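Local coordinates for protein ATP synthase subunit s, mitochondrial (PDB 3E4G) that regulates mitochondrial ATP synthase, supporting its proton conduction and favouring ATP synthesis by blocking a proton leak through an alternative exit pathway, at residues R139-L144 against P167-K172; L106-N111 against L135-N140. The protein carries 1 engineered substitution. All coordinates share one frame; numbering follows the deposited sequence.

Contact 1: residues R139-L144 against P167-K172; sequences RNLKYL and PSLELK
Y143 and E170 each carry CG anti to the backbone N (chi1 -178° and 178°), which sends ring and carboxylate off the same face of a parallel strand pair. The extended glutamate chain delivers CD to the edge of the Y143 ring, in its plane, with Y143 CD1 to E170 CD at 3.7 Å; carboxylate and ring are turned 78° apart. Farther along the ring, the hydroxyl OH of Y143 lies 3.5 Å from K172 CD, the two side chains running alongside each other. Were Y143 replaced by an alanine, the E170 carboxylate would probably lose the ring edge beside it and be freer to turn, and K172 CD would lose its neighbour. A water donates both to K142 O and to E170 OE1, the latter at 2.7 Å, a further restraint on that carboxylate.

The parallel register rests on three backbone bonds: E170 N to K142 O, reaching that oxygen from above its carbonyl plane, L144 N to E170 O (2.9 Å) and K172 N to L144 O, the straightest of the three. On the opposite face L144 and L171 lie side by side, CD2 to CD1 at 3.7 Å; just before the strands, L169 CD1 comes within 3.5 Å of Y143 N and packs alongside L141 CD2.

These are the last two parallel strands of the leucine-rich repeat sheet, joined by a beta-alpha-beta crossover: helix 155-165 covers the leucines through F162 and V159, strand 118-122 flanks Y143 and L144 through E118 and M119, and 170-174 forms one outer edge of the sheet within the chain.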
# COMPACT_ATOMS: atom_id res chain seq x y z
N ARG A 139 -1.81 13.19 5.57
CA ARG A 139 -1.57 14.31 6.48
C ARG A 139 -1.24 13.89 7.86
O ARG A 139 -0.76 14.70 8.66
CB ARG A 139 -2.76 15.29 6.42
CG ARG A 139 -4.09 14.68 6.81
CD ARG A 139 -5.20 15.70 6.66
NE ARG A 139 -6.55 15.16 6.95
CZ ARG A 139 -7.30 14.54 6.07
NH1 ARG A 139 -6.91 14.36 4.82
NH2 ARG A 139 -8.46 14.00 6.45
N ASN A 140 -1.55 12.63 8.25
CA ASN A 140 -1.28 12.09 9.58
C ASN A 140 -0.04 11.23 9.63
O ASN A 140 0.27 10.63 10.67
CB ASN A 140 -2.47 11.29 10.07
CG ASN A 140 -3.73 12.14 10.14
OD1 ASN A 140 -4.75 11.76 9.49
ND2 ASN A 140 -3.68 13.24 10.81
N LEU A 141 0.73 11.17 8.52
CA LEU A 141 1.90 10.30 8.49
C LEU A 141 2.92 10.73 9.51
O LEU A 141 3.28 11.91 9.60
CB LEU A 141 2.52 10.32 7.07
CG LEU A 141 3.25 9.05 6.61
CD1 LEU A 141 2.22 7.89 6.45
CD2 LEU A 141 3.93 9.35 5.31
N LYS A 142 3.44 9.74 10.24
CA LYS A 142 4.49 9.96 11.25
C LYS A 142 5.81 9.34 10.86
O LYS A 142 6.84 9.75 11.44
CB LYS A 142 4.04 9.43 12.59
CG LYS A 142 2.80 10.14 13.17
CD LYS A 142 3.17 11.72 13.35
CE LYS A 142 4.31 11.88 14.33
NZ LYS A 142 4.25 13.26 14.89
N TYR A 143 5.83 8.36 10.00
CA TYR A 143 7.07 7.66 9.62
C TYR A 143 7.02 7.37 8.12
O TYR A 143 6.01 6.78 7.67
CB TYR A 143 7.19 6.33 10.43
CG TYR A 143 8.44 5.56 10.15
CD1 TYR A 143 9.65 6.00 10.61
CD2 TYR A 143 8.39 4.39 9.43
CE1 TYR A 143 10.80 5.24 10.38
CE2 TYR A 143 9.55 3.61 9.25
CZ TYR A 143 10.74 4.07 9.73
OH TYR A 143 11.90 3.28 9.59
N LEU A 144 8.08 7.70 7.43
CA LEU A 144 8.22 7.38 5.99
C LEU A 144 9.65 6.93 5.80
O LEU A 144 10.58 7.71 6.05
CB LEU A 144 7.91 8.59 5.09
CG LEU A 144 8.02 8.35 3.59
CD1 LEU A 144 7.10 7.27 3.11
CD2 LEU A 144 7.73 9.67 2.81
N PRO A 167 5.75 18.59 8.91
CA PRO A 167 6.89 18.88 9.83
C PRO A 167 7.15 17.90 10.89
O PRO A 167 8.29 17.81 11.44
CB PRO A 167 6.52 20.21 10.40
CG PRO A 167 5.10 20.30 10.19
CD PRO A 167 4.73 19.64 8.95
N SER A 168 6.12 17.11 11.23
CA SER A 168 6.30 16.10 12.26
C SER A 168 6.76 14.73 11.72
O SER A 168 6.94 13.83 12.54
CB SER A 168 5.11 15.99 13.14
OG SER A 168 4.06 15.40 12.49
N LEU A 169 6.89 14.61 10.41
CA LEU A 169 7.25 13.36 9.80
C LEU A 169 8.68 12.92 10.14
O LEU A 169 9.61 13.74 10.01
CB LEU A 169 7.13 13.49 8.26
CG LEU A 169 7.45 12.27 7.44
CD1 LEU A 169 6.52 11.09 7.85
CD2 LEU A 169 7.60 12.65 5.99
N GLU A 170 8.91 11.70 10.62
CA GLU A 170 10.22 11.11 10.69
C GLU A 170 10.48 10.49 9.32
O GLU A 170 9.82 9.48 8.99
CB GLU A 170 10.20 10.03 11.77
CG GLU A 170 11.49 9.34 11.90
CD GLU A 170 11.47 8.18 12.97
OE1 GLU A 170 10.50 8.02 13.72
OE2 GLU A 170 12.47 7.32 13.09
N LEU A 171 11.39 11.10 8.56
CA LEU A 171 11.70 10.66 7.19
C LEU A 171 13.03 10.01 7.24
O LEU A 171 14.05 10.67 7.56
CB LEU A 171 11.71 11.96 6.23
CG LEU A 171 12.05 11.68 4.75
CD1 LEU A 171 10.98 10.84 4.06
CD2 LEU A 171 12.26 12.99 4.03
N LYS A 172 13.09 8.73 6.94
CA LYS A 172 14.30 7.94 6.95
C LYS A 172 14.62 7.63 5.50
O LYS A 172 13.81 7.00 4.80
CB LYS A 172 14.10 6.68 7.74
CG LYS A 172 15.32 5.84 7.83
CD LYS A 172 15.05 4.63 8.70
CE LYS A 172 16.24 3.84 8.92
NZ LYS A 172 17.30 4.57 9.73
O HOH W 1 7.79 8.34 13.75

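Contact 2: residues L106-N111 against L135-N140; sequences LSQLEN and LHHFRN
The edge of the F138 ring meets the L106-S107 backbone of helix 100-107: L106 O lies near the ring plane, 3.5 Å from CE1. S107 CA approaches the same CE1 obliquely at 3.7 Å, and CZ reaches L106 CB at 4.2 Å. With CG anti to its carbonyl carbon (chi1 -68°), F138 directs the far end of its ring at the L106-S107 peptide. Its backbone is the centre of an inverse gamma turn, following the 3-10 segment 135-137.

These two segments belong to consecutive leucine-rich repeats, LRR 3 and LRR 4, so the contact joins neighbouring coils: the last residues of this helical region and the link to helix 110-115 in one coil meet the loop after helix 129-134 in the next, on the way to strand 143-147. L112 of helix 110-115 and M119 of strand 118-122 also pack on F138.

H137 carries the more exposed side of the interface. Its CB sits 3.3 Å from S107 O, an oxygen that accepts a hydrogen bond from Q113 NE2. Beyond it the imidazole passes S107 OG obliquely, with CD2 at 3.9 Å; that hydroxyl is hydrogen-bonded to E104 O. Bent at chi2 (-68°), Q108 brings OE1 to 3.7 Å from H137 NE2, amide and imidazole planes 77° apart. H136 NE2 lies 3.4 Å above one face of the H137 ring, offset toward its rim.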
# COMPACT_ATOMS: atom_id res chain seq x y z
N LEU A 106 -3.24 5.87 -4.40
CA LEU A 106 -3.32 5.69 -2.91
C LEU A 106 -3.51 7.03 -2.21
O LEU A 106 -4.31 7.18 -1.26
CB LEU A 106 -2.07 5.05 -2.40
CG LEU A 106 -1.94 3.52 -2.66
CD1 LEU A 106 -0.50 3.10 -2.34
CD2 LEU A 106 -2.89 2.75 -1.82
N SER A 107 -2.72 8.02 -2.62
CA SER A 107 -2.68 9.33 -1.92
C SER A 107 -4.02 10.02 -1.99
O SER A 107 -4.28 10.89 -1.14
CB SER A 107 -1.61 10.22 -2.50
OG SER A 107 -1.97 10.73 -3.79
N GLN A 108 -4.82 9.74 -3.01
CA GLN A 108 -6.13 10.38 -3.23
C GLN A 108 -7.29 9.75 -2.51
O GLN A 108 -8.41 10.25 -2.55
CB GLN A 108 -6.41 10.42 -4.77
CG GLN A 108 -5.46 11.41 -5.45
CD GLN A 108 -5.73 12.75 -5.08
OE1 GLN A 108 -4.79 13.61 -4.88
NE2 GLN A 108 -6.97 13.17 -5.01
N LEU A 109 -7.03 8.61 -1.82
CA LEU A 109 -8.10 7.93 -1.09
C LEU A 109 -8.23 8.62 0.27
O LEU A 109 -7.34 8.50 1.13
CB LEU A 109 -7.75 6.45 -0.94
CG LEU A 109 -7.87 5.66 -2.26
CD1 LEU A 109 -7.40 4.25 -2.01
CD2 LEU A 109 -9.35 5.72 -2.79
N GLU A 110 -9.35 9.34 0.49
CA GLU A 110 -9.52 10.08 1.74
C GLU A 110 -9.49 9.17 2.94
O GLU A 110 -9.06 9.58 4.02
CB GLU A 110 -10.82 10.93 1.73
CG GLU A 110 -10.74 12.04 0.67
CD GLU A 110 -11.80 13.09 0.90
OE1 GLU A 110 -13.00 12.74 1.02
OE2 GLU A 110 -11.43 14.26 0.93
N ASN A 111 -10.02 7.96 2.79
CA ASN A 111 -10.00 6.98 3.86
C ASN A 111 -8.58 6.69 4.32
O ASN A 111 -8.32 6.51 5.53
CB ASN A 111 -10.77 5.73 3.48
CG ASN A 111 -10.29 5.13 2.17
OD1 ASN A 111 -10.37 5.83 1.10
ND2 ASN A 111 -9.83 3.91 2.16
N LEU A 135 2.66 11.52 -1.61
CA LEU A 135 2.38 11.04 -0.24
C LEU A 135 2.14 12.15 0.75
O LEU A 135 1.69 11.87 1.88
CB LEU A 135 3.49 10.11 0.24
CG LEU A 135 3.76 8.94 -0.71
CD1 LEU A 135 5.03 8.18 -0.20
CD2 LEU A 135 2.48 8.02 -0.87
N HIS A 136 2.40 13.40 0.36
CA HIS A 136 2.10 14.52 1.28
C HIS A 136 0.61 14.59 1.63
O HIS A 136 0.26 15.15 2.69
CB HIS A 136 2.59 15.85 0.72
CG HIS A 136 1.73 16.44 -0.28
ND1 HIS A 136 1.78 16.17 -1.63
CD2 HIS A 136 0.83 17.43 -0.12
CE1 HIS A 136 0.87 16.94 -2.24
NE2 HIS A 136 0.25 17.68 -1.34
N HIS A 137 -0.26 13.98 0.85
CA HIS A 137 -1.69 13.98 1.21
C HIS A 137 -1.97 13.10 2.41
O HIS A 137 -3.08 13.20 2.98
CB HIS A 137 -2.54 13.49 0.04
CG HIS A 137 -2.53 14.46 -1.09
ND1 HIS A 137 -3.07 15.76 -1.04
CD2 HIS A 137 -2.00 14.32 -2.28
CE1 HIS A 137 -2.79 16.37 -2.16
NE2 HIS A 137 -2.26 15.50 -2.99
N PHE A 138 -1.05 12.22 2.82
CA PHE A 138 -1.19 11.43 4.06
C PHE A 138 -0.82 12.32 5.21
O PHE A 138 0.27 12.30 5.77
CB PHE A 138 -0.36 10.15 3.97
CG PHE A 138 -0.85 9.14 2.99
CD1 PHE A 138 -2.11 9.16 2.39
CD2 PHE A 138 -0.03 8.01 2.71
CE1 PHE A 138 -2.53 8.14 1.60
CE2 PHE A 138 -0.48 7.01 1.87
CZ PHE A 138 -1.72 7.07 1.31
N ARG A 139 -1.81 13.19 5.57
CA ARG A 139 -1.57 14.31 6.48
C ARG A 139 -1.24 13.89 7.86
O ARG A 139 -0.76 14.70 8.66
CB ARG A 139 -2.76 15.29 6.42
CG ARG A 139 -4.09 14.68 6.81
CD ARG A 139 -5.20 15.70 6.66
NE ARG A 139 -6.55 15.16 6.95
CZ ARG A 139 -7.30 14.54 6.07
NH1 ARG A 139 -6.91 14.36 4.82
NH2 ARG A 139 -8.46 14.00 6.45
N ASN A 140 -1.55 12.63 8.25
CA ASN A 140 -1.28 12.09 9.58
C ASN A 140 -0.04 11.23 9.63
O ASN A 140 0.27 10.63 10.67
CB ASN A 140 -2.47 11.29 10.07
CG ASN A 140 -3.73 12.14 10.14
OD1 ASN A 140 -4.75 11.76 9.49
ND2 ASN A 140 -3.68 13.24 10.81

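Overall arrangement
Contact 1 and contact 2 lie one after the other along the repeat stack, their centres about 12 Å apart and on the same side of the chain's centre. They share R139 and N140, where the loop after helix 129-134 leads into strand 143-147: its earlier part packs back on 106-111, and the strand pairs forward with 170-172. The two also touch directly, L144 CD1 meeting L135 CD1 at 4.0 Å. M119 on strand 118-122 is common ground, packing on L144, L135 and F138. Both contacts lie away from the magnesium site at G35 and T69. A bound Tris molecule, probably from the crystallisation liquor, lies about 4 Å from the Y143 side chain in contact 1.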